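Local coordinates for protein clan CA, family C40, NlpC/P60 superfamily cysteine peptidase (Trichomonas vaginalis, PDB 6BIO) that probably cleaves peptide bonds in bacterial peptidoglycan, acting as a cysteine-type hydrolase of the NlpC/P60 kind, at residues A[94-99]-A[103-108]; A[7-12]-A[123-128]; A[108-113]-A[128-133]; A[64-69]-A[78-83]. One frame throughout, in Å; residues are numbered along the deposited sequence. Where two conformers were deposited one is given.

Interaction 1: residues A[94-99]-A[103-108]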
loop_
_atom_site.group_PDB
_atom_site.type_symbol
_atom_site.label_atom_id
_atom_site.label_comp_id
_atom_site.label_asym_id
_atom_site.label_seq_id
_atom_site.Cartn_x
_atom_site.Cartn_y
_atom_site.Cartn_z
ATOM N N ASN A 94 1.048 4.056 26.926
ATOM C CA ASN A 94 2.123 5.036 26.912
ATOM C C ASN A 94 2.446 5.450 25.481
ATOM O O ASN A 94 2.445 4.627 24.556
ATOM C CB ASN A 94 3.393 4.445 27.515
ATOM C CG ASN A 94 3.305 4.292 29.011
ATOM O OD1 ASN A 94 2.725 5.122 29.718
ATOM N ND2 ASN A 94 3.879 3.211 29.511
ATOM N N ILE A 95 2.761 6.718 25.307
ATOM C CA ILE A 95 3.491 7.184 24.136
ATOM C C ILE A 95 4.976 6.939 24.411
ATOM O O ILE A 95 5.510 7.442 25.408
ATOM C CB ILE A 95 3.206 8.675 23.845
ATOM C CG1 ILE A 95 1.762 8.879 23.445
ATOM C CG2 ILE A 95 4.159 9.166 22.727
ATOM C CD1 ILE A 95 1.350 10.323 23.370
ATOM N N TYR A 96 5.635 6.175 23.535
ATOM C CA TYR A 96 7.046 5.828 23.678
ATOM C C TYR A 96 7.907 6.625 22.703
ATOM O O TYR A 96 7.437 7.106 21.666
ATOM C CB TYR A 96 7.249 4.328 23.437
ATOM C CG TYR A 96 6.674 3.472 24.513
ATOM C CD1 TYR A 96 7.274 3.415 25.755
ATOM C CD2 TYR A 96 5.518 2.770 24.301
ATOM C CE1 TYR A 96 6.765 2.636 26.738
ATOM C CE2 TYR A 96 4.995 1.948 25.257
ATOM C CZ TYR A 96 5.612 1.909 26.505
ATOM O OH TYR A 96 5.138 1.101 27.519
ATOM N N SER A 97 9.198 6.711 23.002
ATOM C CA SER A 97 10.139 7.465 22.188
ATOM C C SER A 97 10.376 6.827 20.816
ATOM O O SER A 97 10.811 7.528 19.905
ATOM C CB SER A 97 11.484 7.623 22.890
ATOM O OG SER A 97 12.029 6.350 23.160
ATOM N N GLU A 98 10.131 5.530 20.688
ATOM C CA GLU A 98 10.381 4.778 19.467
ATOM C C GLU A 98 9.453 3.570 19.451
ATOM O O GLU A 98 8.962 3.131 20.504
ATOM C CB GLU A 98 11.839 4.319 19.361
ATOM C CG GLU A 98 12.277 3.427 20.530
ATOM C CD GLU A 98 13.716 2.977 20.421
ATOM O OE1 GLU A 98 14.605 3.806 20.124
ATOM O OE2 GLU A 98 13.975 1.791 20.634
ATOM N N PRO A 99 9.238 2.967 18.275
ATOM C CA PRO A 99 8.361 1.802 18.178
ATOM C C PRO A 99 9.143 0.525 18.433
ATOM O O PRO A 99 9.513 -0.206 17.510
ATOM C CB PRO A 99 7.839 1.885 16.745
ATOM C CG PRO A 99 8.926 2.527 15.971
ATOM C CD PRO A 99 9.554 3.534 16.946
ATOM N N GLY A 103 11.627 1.725 24.378
ATOM C CA GLY A 103 11.548 3.175 24.322
ATOM C C GLY A 103 11.302 3.771 25.692
ATOM O O GLY A 103 10.687 3.168 26.556
ATOM N N THR A 104 11.738 5.010 25.859
ATOM C CA THR A 104 11.380 5.756 27.064
ATOM C C THR A 104 9.938 6.247 26.926
ATOM O O THR A 104 9.358 6.304 25.813
ATOM C CB THR A 104 12.361 6.902 27.329
ATOM O OG1 THR A 104 12.450 7.751 26.175
ATOM C CG2 THR A 104 13.773 6.348 27.700
ATOM N N ILE A 105 9.354 6.626 28.053
ATOM C CA ILE A 105 7.987 7.102 28.103
ATOM C C ILE A 105 7.976 8.602 27.845
ATOM O O ILE A 105 8.540 9.396 28.611
ATOM C CB ILE A 105 7.318 6.757 29.437
ATOM C CG1 ILE A 105 7.195 5.249 29.609
ATOM C CG2 ILE A 105 5.911 7.362 29.482
ATOM C CD1 ILE A 105 6.774 4.858 30.984
ATOM N N VAL A 106 7.272 9.010 26.800
ATOM C CA VAL A 106 7.078 10.421 26.525
ATOM C C VAL A 106 5.927 10.944 27.356
ATOM O O VAL A 106 6.024 11.994 28.011
ATOM C CB VAL A 106 6.834 10.648 25.014
ATOM C CG1 VAL A 106 6.546 12.124 24.737
ATOM C CG2 VAL A 106 8.004 10.150 24.220
ATOM N N ARG A 107 4.819 10.202 27.354
ATOM C CA ARG A 107 3.614 10.626 28.052
ATOM C C ARG A 107 2.640 9.461 28.197
ATOM O O ARG A 107 2.394 8.731 27.232
ATOM C CB ARG A 107 2.969 11.753 27.230
ATOM C CG ARG A 107 1.675 12.343 27.717
ATOM C CD ARG A 107 1.864 13.022 29.050
ATOM N NE ARG A 107 0.859 14.067 29.368
ATOM C CZ ARG A 107 -0.327 13.852 29.948
ATOM N NH1 ARG A 107 -0.756 12.603 30.212
ATOM N NH2 ARG A 107 -1.105 14.900 30.218
ATOM N N TYR A 108 2.067 9.325 29.391
ATOM C CA TYR A 108 0.951 8.428 29.616
ATOM C C TYR A 108 -0.301 9.011 28.962
ATOM O O TYR A 108 -0.548 10.217 29.011
ATOM C CB TYR A 108 0.719 8.304 31.124
ATOM C CG TYR A 108 -0.537 7.585 31.464
ATOM C CD1 TYR A 108 -0.626 6.186 31.310
ATOM C CD2 TYR A 108 -1.659 8.291 31.905
ATOM C CE1 TYR A 108 -1.797 5.528 31.620
ATOM C CE2 TYR A 108 -2.828 7.631 32.236
ATOM C CZ TYR A 108 -2.893 6.267 32.097
ATOM O OH TYR A 108 -4.094 5.675 32.399
#

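Interaction 2: residues A[7-12]-A[123-128]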
loop_
_atom_site.group_PDB
_atom_site.type_symbol
_atom_site.label_atom_id
_atom_site.label_comp_id
_atom_site.label_asym_id
_atom_site.label_seq_id
_atom_site.Cartn_x
_atom_site.Cartn_y
_atom_site.Cartn_z
ATOM N N ILE A 7 7.118 -9.482 23.940
ATOM C CA ILE A 7 8.437 -9.930 23.495
ATOM C C ILE A 7 8.523 -10.069 21.984
ATOM O O ILE A 7 9.627 -10.131 21.430
ATOM C CB ILE A 7 8.793 -11.247 24.220
ATOM C CG1 ILE A 7 10.295 -11.533 24.141
ATOM C CG2 ILE A 7 7.932 -12.406 23.710
ATOM C CD1 ILE A 7 10.725 -12.756 24.996
ATOM N N LEU A 8 7.380 -10.078 21.289
ATOM C CA LEU A 8 7.399 -10.148 19.827
ATOM C C LEU A 8 7.920 -8.863 19.204
ATOM O O LEU A 8 8.370 -8.876 18.048
ATOM C CB LEU A 8 6.010 -10.465 19.282
ATOM C CG LEU A 8 5.375 -11.736 19.865
ATOM C CD1 LEU A 8 3.964 -11.955 19.251
ATOM C CD2 LEU A 8 6.285 -12.963 19.607
ATOM N N LEU A 9 7.865 -7.746 19.931
ATOM C CA LEU A 9 8.490 -6.506 19.499
ATOM C C LEU A 9 9.998 -6.530 19.692
ATOM O O LEU A 9 10.503 -6.964 20.733
ATOM C CB LEU A 9 7.919 -5.346 20.323
ATOM C CG LEU A 9 6.415 -5.143 20.285
ATOM C CD1 LEU A 9 6.005 -4.022 21.221
ATOM C CD2 LEU A 9 5.966 -4.846 18.836
ATOM N N SER A 10 10.716 -6.007 18.710
ATOM C CA SER A 10 12.147 -5.835 18.857
ATOM C C SER A 10 12.447 -4.879 19.995
ATOM O O SER A 10 11.704 -3.934 20.261
ATOM C CB SER A 10 12.762 -5.279 17.592
ATOM O OG SER A 10 14.159 -5.252 17.671
ATOM N N ALA A 11 13.566 -5.125 20.655
ATOM C CA ALA A 11 14.089 -4.216 21.666
ATOM C C ALA A 11 14.797 -3.015 21.054
ATOM O O ALA A 11 15.219 -2.126 21.799
ATOM C CB ALA A 11 15.053 -4.974 22.577
ATOM N N SER A 12 14.972 -2.978 19.735
ATOM C CA SER A 12 15.648 -1.872 19.103
ATOM C C SER A 12 14.796 -1.402 17.928
ATOM O O SER A 12 13.980 -2.146 17.394
ATOM C CB SER A 12 17.053 -2.323 18.686
ATOM O OG SER A 12 17.846 -1.230 18.314
ATOM N N ASP A 123 5.763 -0.425 12.649
ATOM C CA ASP A 123 6.198 -1.649 13.309
ATOM C C ASP A 123 5.348 -1.982 14.531
ATOM O O ASP A 123 5.872 -2.334 15.604
ATOM C CB ASP A 123 7.671 -1.568 13.675
ATOM C CG ASP A 123 8.555 -1.359 12.464
ATOM O OD1 ASP A 123 8.165 -1.705 11.343
ATOM O OD2 ASP A 123 9.629 -0.799 12.613
ATOM N N GLY A 124 4.027 -1.871 14.378
ATOM C CA GLY A 124 3.088 -2.203 15.442
ATOM C C GLY A 124 2.598 -1.009 16.229
ATOM O O GLY A 124 1.812 -1.200 17.168
ATOM N N PHE A 125 2.943 0.209 15.796
ATOM C CA PHE A 125 2.622 1.457 16.475
ATOM C C PHE A 125 2.106 2.479 15.468
ATOM O O PHE A 125 2.439 2.414 14.289
ATOM C CB PHE A 125 3.855 2.079 17.158
ATOM C CG PHE A 125 4.459 1.245 18.275
ATOM C CD1 PHE A 125 5.259 0.140 17.997
ATOM C CD2 PHE A 125 4.333 1.652 19.609
ATOM C CE1 PHE A 125 5.840 -0.574 19.035
ATOM C CE2 PHE A 125 4.901 0.931 20.635
ATOM C CZ PHE A 125 5.666 -0.186 20.340
ATOM N N TYR A 126 1.331 3.470 15.940
ATOM C CA TYR A 126 1.152 4.745 15.252
ATOM C C TYR A 126 2.107 5.746 15.881
ATOM O O TYR A 126 2.420 5.654 17.079
ATOM C CB TYR A 126 -0.277 5.299 15.406
ATOM C CG TYR A 126 -1.361 4.527 14.681
ATOM C CD1 TYR A 126 -1.629 4.762 13.334
ATOM C CD2 TYR A 126 -2.103 3.551 15.332
ATOM C CE1 TYR A 126 -2.592 4.076 12.673
ATOM C CE2 TYR A 126 -3.105 2.864 14.665
ATOM C CZ TYR A 126 -3.343 3.136 13.340
ATOM O OH TYR A 126 -4.288 2.481 12.613
ATOM N N ARG A 127 2.464 6.771 15.129
ATOM C CA ARG A 127 3.084 7.939 15.721
ATOM C C ARG A 127 1.992 8.972 15.881
ATOM O O ARG A 127 1.234 9.211 14.945
ATOM C CB ARG A 127 4.230 8.488 14.879
ATOM C CG ARG A 127 5.082 9.492 15.666
ATOM C CD ARG A 127 6.378 9.910 14.945
ATOM N NE ARG A 127 6.127 10.644 13.729
ATOM C CZ ARG A 127 6.029 11.970 13.656
ATOM N NH1 ARG A 127 5.779 12.542 12.488
ATOM N NH2 ARG A 127 6.149 12.719 14.749
ATOM N N ILE A 128 1.900 9.562 17.088
ATOM C CA ILE A 128 0.794 10.457 17.416
ATOM C C ILE A 128 1.285 11.702 18.127
ATOM O O ILE A 128 2.400 11.766 18.649
ATOM C CB ILE A 128 -0.328 9.803 18.268
ATOM C CG1 ILE A 128 0.192 9.407 19.661
ATOM C CG2 ILE A 128 -0.949 8.623 17.574
ATOM C CD1 ILE A 128 -0.878 9.192 20.693
#

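Interaction 3: residues A[108-113]-A[128-133]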
loop_
_atom_site.group_PDB
_atom_site.type_symbol
_atom_site.label_atom_id
_atom_site.label_comp_id
_atom_site.label_asym_id
_atom_site.label_seq_id
_atom_site.Cartn_x
_atom_site.Cartn_y
_atom_site.Cartn_z
ATOM N N TYR A 108 2.067 9.325 29.391
ATOM C CA TYR A 108 0.951 8.428 29.616
ATOM C C TYR A 108 -0.301 9.011 28.962
ATOM O O TYR A 108 -0.548 10.217 29.011
ATOM C CB TYR A 108 0.719 8.304 31.124
ATOM C CG TYR A 108 -0.537 7.585 31.464
ATOM C CD1 TYR A 108 -0.626 6.186 31.310
ATOM C CD2 TYR A 108 -1.659 8.291 31.905
ATOM C CE1 TYR A 108 -1.797 5.528 31.620
ATOM C CE2 TYR A 108 -2.828 7.631 32.236
ATOM C CZ TYR A 108 -2.893 6.267 32.097
ATOM O OH TYR A 108 -4.094 5.675 32.399
ATOM N N VAL A 109 -1.074 8.148 28.317
ATOM C CA VAL A 109 -2.305 8.557 27.657
ATOM C C VAL A 109 -3.480 7.785 28.223
ATOM O O VAL A 109 -3.541 6.551 28.054
ATOM C CB VAL A 109 -2.223 8.317 26.135
ATOM C CG1 VAL A 109 -3.461 8.842 25.492
ATOM C CG2 VAL A 109 -1.021 8.980 25.547
ATOM N N PRO A 110 -4.403 8.442 28.932
ATOM C CA PRO A 110 -5.564 7.723 29.446
ATOM C C PRO A 110 -6.461 7.271 28.314
ATOM O O PRO A 110 -6.439 7.784 27.186
ATOM C CB PRO A 110 -6.285 8.737 30.341
ATOM C CG PRO A 110 -5.722 10.024 30.042
ATOM C CD PRO A 110 -4.411 9.862 29.330
ATOM N N ALA A 111 -7.230 6.241 28.627
ATOM C CA ALA A 111 -8.218 5.778 27.684
ATOM C C ALA A 111 -9.149 6.930 27.312
ATOM O O ALA A 111 -9.413 7.828 28.110
ATOM C CB ALA A 111 -9.018 4.619 28.277
ATOM N N ASN A 112 -9.679 6.876 26.093
ATOM C CA ASN A 112 -10.650 7.845 25.583
ATOM C C ASN A 112 -10.071 9.224 25.322
ATOM O O ASN A 112 -10.788 10.226 25.416
ATOM C CB ASN A 112 -11.799 8.032 26.576
ATOM C CG ASN A 112 -13.099 7.586 26.060
ATOM O OD1 ASN A 112 -13.380 7.567 24.855
ATOM N ND2 ASN A 112 -13.924 7.176 26.981
ATOM N N SER A 113 -8.769 9.314 25.099
ATOM C CA SER A 113 -8.104 10.576 24.821
ATOM C C SER A 113 -8.205 10.900 23.338
ATOM O O SER A 113 -8.010 10.037 22.476
ATOM C CB SER A 113 -6.626 10.477 25.190
ATOM O OG SER A 113 -6.452 10.397 26.608
ATOM N N ILE A 128 1.900 9.562 17.088
ATOM C CA ILE A 128 0.794 10.457 17.416
ATOM C C ILE A 128 1.285 11.702 18.127
ATOM O O ILE A 128 2.400 11.766 18.649
ATOM C CB ILE A 128 -0.328 9.803 18.268
ATOM C CG1 ILE A 128 0.192 9.407 19.661
ATOM C CG2 ILE A 128 -0.949 8.623 17.574
ATOM C CD1 ILE A 128 -0.878 9.192 20.693
ATOM N N ASN A 129 0.391 12.684 18.146
ATOM C CA ASN A 129 0.469 13.861 19.011
ATOM C C ASN A 129 -0.714 13.810 19.969
ATOM O O ASN A 129 -1.871 13.797 19.527
ATOM C CB ASN A 129 0.388 15.128 18.157
ATOM C CG ASN A 129 0.444 16.397 18.972
ATOM O OD1 ASN A 129 -0.193 16.528 20.023
ATOM N ND2 ASN A 129 1.169 17.359 18.475
ATOM N N TYR A 130 -0.438 13.769 21.283
ATOM C CA TYR A 130 -1.441 13.953 22.330
ATOM C C TYR A 130 -1.027 15.170 23.149
ATOM O O TYR A 130 -0.002 15.131 23.816
ATOM C CB TYR A 130 -1.482 12.713 23.222
ATOM C CG TYR A 130 -2.344 12.885 24.471
ATOM C CD1 TYR A 130 -3.672 13.243 24.355
ATOM C CD2 TYR A 130 -1.825 12.736 25.756
ATOM C CE1 TYR A 130 -4.473 13.435 25.466
ATOM C CE2 TYR A 130 -2.648 12.880 26.871
ATOM C CZ TYR A 130 -3.954 13.227 26.721
ATOM O OH TYR A 130 -4.715 13.390 27.877
ATOM N N ARG A 131 -1.811 16.243 23.095
ATOM C CA ARG A 131 -1.563 17.428 23.935
ATOM C C ARG A 131 -0.158 17.999 23.713
ATOM O O ARG A 131 0.445 18.542 24.638
ATOM C CB ARG A 131 -1.735 17.138 25.445
ATOM C CG ARG A 131 -3.114 16.789 25.966
ATOM C CD ARG A 131 -3.066 16.476 27.504
ATOM N NE ARG A 131 -2.613 17.610 28.324
ATOM C CZ ARG A 131 -3.316 18.721 28.492
ATOM N NH1 ARG A 131 -4.495 18.854 27.877
ATOM N NH2 ARG A 131 -2.842 19.702 29.253
ATOM N N GLY A 132 0.394 17.884 22.495
ATOM C CA GLY A 132 1.726 18.360 22.227
ATOM C C GLY A 132 2.824 17.341 22.435
ATOM O O GLY A 132 3.965 17.594 22.031
ATOM N N TYR A 133 2.533 16.210 23.077
ATOM C CA TYR A 133 3.501 15.137 23.322
ATOM C C TYR A 133 3.482 14.209 22.113
ATOM O O TYR A 133 2.408 13.755 21.680
ATOM C CB TYR A 133 3.124 14.336 24.573
ATOM C CG TYR A 133 3.206 15.160 25.852
ATOM C CD1 TYR A 133 4.395 15.258 26.561
ATOM C CD2 TYR A 133 2.119 15.854 26.313
ATOM C CE1 TYR A 133 4.489 16.029 27.695
ATOM C CE2 TYR A 133 2.200 16.611 27.492
ATOM C CZ TYR A 133 3.376 16.695 28.141
ATOM O OH TYR A 133 3.391 17.470 29.281
HETATM O O HOH W 1 -7.304 12.948 27.616
#

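Interaction 4: residues A[64-69]-A[78-83]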
loop_
_atom_site.group_PDB
_atom_site.type_symbol
_atom_site.label_atom_id
_atom_site.label_comp_id
_atom_site.label_asym_id
_atom_site.label_seq_id
_atom_site.Cartn_x
_atom_site.Cartn_y
_atom_site.Cartn_z
ATOM N N ALA A 64 9.975 15.651 -2.325
ATOM C CA ALA A 64 9.618 14.860 -1.163
ATOM C C ALA A 64 10.185 13.454 -1.337
ATOM O O ALA A 64 10.048 12.855 -2.413
ATOM C CB ALA A 64 8.100 14.753 -1.017
ATOM N N HIS A 65 10.827 12.944 -0.287
ATOM C CA HIS A 65 11.290 11.576 -0.220
ATOM C C HIS A 65 10.151 10.767 0.379
ATOM O O HIS A 65 9.769 11.003 1.532
ATOM C CB HIS A 65 12.512 11.501 0.673
ATOM C CG HIS A 65 13.237 10.210 0.579
ATOM N ND1 HIS A 65 14.302 9.908 1.407
ATOM C CD2 HIS A 65 13.088 9.148 -0.255
ATOM C CE1 HIS A 65 14.765 8.710 1.083
ATOM N NE2 HIS A 65 14.057 8.232 0.079
ATOM N N VAL A 66 9.574 9.852 -0.404
ATOM C CA VAL A 66 8.373 9.128 -0.006
ATOM C C VAL A 66 8.655 7.634 0.016
ATOM O O VAL A 66 9.566 7.134 -0.639
ATOM C CB VAL A 66 7.135 9.486 -0.882
ATOM C CG1 VAL A 66 6.892 11.007 -0.856
ATOM C CG2 VAL A 66 7.325 9.016 -2.327
ATOM N N ARG A 67 7.795 6.926 0.738
ATOM C CA ARG A 67 7.978 5.507 0.949
ATOM C C ARG A 67 6.640 4.806 0.922
ATOM O O ARG A 67 5.663 5.279 1.530
ATOM C CB ARG A 67 8.653 5.251 2.285
ATOM C CG ARG A 67 8.883 3.762 2.626
ATOM C CD ARG A 67 9.552 3.643 3.976
ATOM N NE ARG A 67 8.700 3.962 5.096
ATOM C CZ ARG A 67 7.862 3.088 5.666
ATOM N NH1 ARG A 67 7.639 1.903 5.130
ATOM N NH2 ARG A 67 7.246 3.413 6.790
ATOM N N ILE A 68 6.608 3.679 0.209
ATOM C CA ILE A 68 5.467 2.757 0.217
ATOM C C ILE A 68 6.051 1.387 0.553
ATOM O O ILE A 68 6.809 0.833 -0.234
ATOM C CB ILE A 68 4.739 2.743 -1.124
ATOM C CG1 ILE A 68 4.198 4.129 -1.464
ATOM C CG2 ILE A 68 3.600 1.692 -1.142
ATOM C CD1 ILE A 68 4.005 4.290 -2.974
ATOM N N GLY A 69 5.780 0.880 1.738
ATOM C CA GLY A 69 6.379 -0.399 2.114
ATOM C C GLY A 69 7.891 -0.329 2.085
ATOM O O GLY A 69 8.510 0.519 2.722
ATOM N N ASP A 78 5.365 19.512 -4.749
ATOM C CA ASP A 78 4.033 20.042 -5.006
ATOM C C ASP A 78 3.055 18.988 -5.475
ATOM O O ASP A 78 1.896 19.315 -5.717
ATOM C CB ASP A 78 4.107 21.150 -6.046
ATOM C CG ASP A 78 5.066 22.218 -5.645
ATOM O OD1 ASP A 78 4.941 22.659 -4.490
ATOM O OD2 ASP A 78 5.938 22.593 -6.472
ATOM N N SER A 79 3.473 17.733 -5.555
ATOM C CA SER A 79 2.583 16.671 -6.017
ATOM C C SER A 79 1.857 15.932 -4.909
ATOM O O SER A 79 1.104 15.000 -5.209
ATOM C CB SER A 79 3.339 15.639 -6.856
ATOM O OG SER A 79 4.217 14.826 -6.046
ATOM N N LEU A 80 2.064 16.288 -3.645
ATOM C CA LEU A 80 1.416 15.601 -2.537
ATOM C C LEU A 80 1.110 16.620 -1.450
ATOM O O LEU A 80 1.662 17.733 -1.430
ATOM C CB LEU A 80 2.263 14.450 -2.002
ATOM C CG LEU A 80 3.417 14.761 -1.084
ATOM C CD1 LEU A 80 4.050 13.470 -0.669
ATOM C CD2 LEU A 80 4.496 15.567 -1.756
ATOM N N GLU A 81 0.265 16.186 -0.523
ATOM C CA GLU A 81 -0.086 16.935 0.667
ATOM C C GLU A 81 0.187 16.082 1.900
ATOM O O GLU A 81 0.074 14.861 1.862
ATOM C CB GLU A 81 -1.584 17.342 0.639
ATOM C CG GLU A 81 -2.570 16.209 0.792
ATOM C CD GLU A 81 -3.999 16.561 0.506
ATOM O OE1 GLU A 81 -4.270 17.768 0.298
ATOM O OE2 GLU A 81 -4.862 15.655 0.502
ATOM N N GLU A 82 0.557 16.739 3.004
ATOM C CA GLU A 82 0.688 16.067 4.300
ATOM C C GLU A 82 -0.689 15.872 4.921
ATOM O O GLU A 82 -1.558 16.752 4.830
ATOM C CB GLU A 82 1.542 16.883 5.267
ATOM C CG GLU A 82 2.916 17.123 4.725
ATOM C CD GLU A 82 4.036 16.715 5.690
ATOM O OE1 GLU A 82 3.772 16.365 6.846
ATOM O OE2 GLU A 82 5.209 16.788 5.292
ATOM N N ILE A 83 -0.868 14.736 5.580
ATOM C CA ILE A 83 -2.130 14.328 6.175
ATOM C C ILE A 83 -1.896 14.039 7.640
ATOM O O ILE A 83 -0.972 13.285 7.972
ATOM C CB ILE A 83 -2.574 13.003 5.505
ATOM C CG1 ILE A 83 -2.857 13.182 4.010
ATOM C CG2 ILE A 83 -3.733 12.348 6.274
ATOM C CD1 ILE A 83 -4.053 14.062 3.739
#

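Interaction 1: residues A[94-99]-A[103-108]
Ser97 and Asn94 meet the opposing segment through two different first torsions. In Ser97, OG stands between the backbone N and the carbonyl carbon (chi1 59°) and accepts the N-H of Thr104, with OG 3.0 Å from Thr104 N. In Asn94, CG lies beside the backbone N, which brings ND2 to 3.6 Å from Ile105 CD1 and places OD1 at the edge of the Tyr108 ring, in its plane, 3.9 Å from Tyr108 CD1. The amide and ring planes are 72° apart. Asn94 ND2 also donates to Tyr96 OH in an almost straight bond (174°), so the tyrosine hydroxyl and the amide on this face of the strand hold each other. An amide suits the place because one end can donate while the other lies against a ring edge. Tyr96 and Ile105 lie side by side, pointing the same way, with CE1 3.9 Å from CG1.

The backbones form an antiparallel hairpin that contains a classic beta bulge: Val106 and Arg107 stand opposite the single Ile95. Ile95 O takes a short bond (2.7 Å) from Val106 N and a weak one from Arg107 N, while Ile95 N donates to Arg107 O at 2.8 Å. The hairpin belongs to the bacterial SH3 domain. On the other face the branched Ile95 puts CG2 against Val106 CB, and its side chain also packs on Ile128 and Tyr130 of strand 125-130. Near the turn, Ser97 N donates to Thr104 O. Gly103 brings its CA within 3.4 Å of Ser97 OG, where a CB would crowd that oxygen, Glu98 O and Tyr96 CB.

Interaction 2: residues A[7-12]-A[123-128]
Leu9, in an irregular segment, faces Phe125 and the tight turn that joins strands 114-122 and 125-130, and since its CA stays 8.0 Å from that of Gly124, the leucine side chain has to span the gap, to the Phe125 ring and to the carbonyl of Asp123.

Leucine brings a forked apolar end to the contact. Its CG lies beside the backbone N, and from there the two methyls divide the work. CD1 rests on the far end of the Phe125 ring, 4.0 Å from CZ and 4.1 Å from CE1, arriving obliquely as the two side chains cross. CD2 faces the turn and comes 4.1 Å from Asp123 O. Phe125, with chi1 at -64°, swings its ring toward the incoming leucine although its CB starts off to one side. The long ring carries Phe125 out to Leu9; the shared surface is small (94 Å²) and mainly apolar. In the turn, phi is positive at both Asp123 and Gly124, consistent with a type I' turn. Glycine suits the second position, where a CB would press on the preceding carbonyl oxygen.

Polar bonds to Arg101 and Thr102 hold the irregular segment: Leu9 O accepts from Arg101 NE, Ser10 shares a backbone bond with Arg101, and Ala11 O pairs with Thr102 OG1. Phe125 is wedged more deeply, against Tyr96 of strand 93-96, Pro99, and Tyr136 and Leu138 of strand 133-138, so that Leu9 covers the outer end of a largely aromatic apolar cluster where the N-terminal segment passes the SH3 domain.

Interaction 3: residues A[108-113]-A[128-133]
Val109 lies squarely over the face of the Tyr130 ring: its CG1 is 4.2 Å from the ring centroid and only 10° off the ring normal, a CH-pi contact. The two side chains run antiparallel, one past the other, and CG2 of the valine lies over the CD2 rim of the same face, 3.8 Å from Tyr130 CD2. With CG anti to its backbone N (chi1 171°), the tyrosine extends across to the other segment. The opposite face is covered by its own neighbour Arg131, whose CG lies toward the ring's rim, so the aromatic plane is clasped between two aliphatic groups. Pro110 crosses the tyrosine at about a right angle, bringing CD to 3.8 Å from Tyr130 OH, and Ser113 CB comes 3.7 Å from Tyr130 CE1.

Both partners sit at the ends of SH3-domain strands, where the chain reverses. Residues 110 to 113 make a type II beta turn, in which Asn112 takes the positive phi of the third place. Residues 130 to 133 make a type I' turn, whose third place, with phi strongly positive, is held by Gly132. Asn129 OD1 accepts from Gly132 N, an Asx motif beside that turn.

Ser113 is small enough to fit against the ring and polar enough to tie its own turn: OG donates to Pro110 O at 2.7 Å, approaching from above the carbonyl plane. A water donates to the same OG at 2.9 Å and lies 2.6 Å from Tyr130 OH, linking the hydroxyl to the turn. Ser89 adds further polar bonds to Ser113, while Ile95 packs against Val109.

Interaction 4: residues A[64-69]-A[78-83]
Leu80 carries this contact with both of its methyls, each laid against a different residue of strand 63-68. Its CG occupies the crowded position between the backbone N and the carbonyl carbon (chi1 79°), and with chi2 extended the fork spans two inward-facing residues of the strand. CD2 meets Ala64 CB at 3.8 Å; CD1 meets Val66 CG1, also at 3.8 Å. Val66 has chi1 at -56°, which places CG1 beside its backbone N, and the valine and leucine pass alongside one another, pointing opposite ways.

Strands 63-68 and 80-88 are not neighbours. Strands 53-60 and 19-23 come between them in a large antiparallel sheet, and their meeting is consistent with that sheet curling, as in small beta barrels, so that non-adjacent strands face each other. The CA atoms of Ala64 and Leu80 are 8.3 Å apart, a gap suited to a methyl facing a leucine.

Val66 also packs on Cys73, Ile75 and Leu48, which extends the apolar layer beyond Leu80. The intervening His65 points the other way, stacking on Trp74 and bonding to Asp72 through NE2.

Interactions 1, 2 and 3 cluster at the SH3 domain, into which 7-12 packs from the N-terminal loop: interaction 1 is about 10 Å from interaction 2 and 11 Å from interaction 3, centre to centre, while interactions 2 and 3 are about 17 Å apart. Interactions 1 and 3 share Tyr108 on strand 105-109, and interactions 2 and 3 share Ile128 on strand 125-130. Interaction 4 lies 23 to 26 Å from the rest, with no touching atoms. Along the chain, interactions 4, 1 and 3 follow in series. The first three contacts thus knit the hairpin, strand 125-130 and the N-terminal segment into one unit, while interaction 4 packs another part of the long sheet.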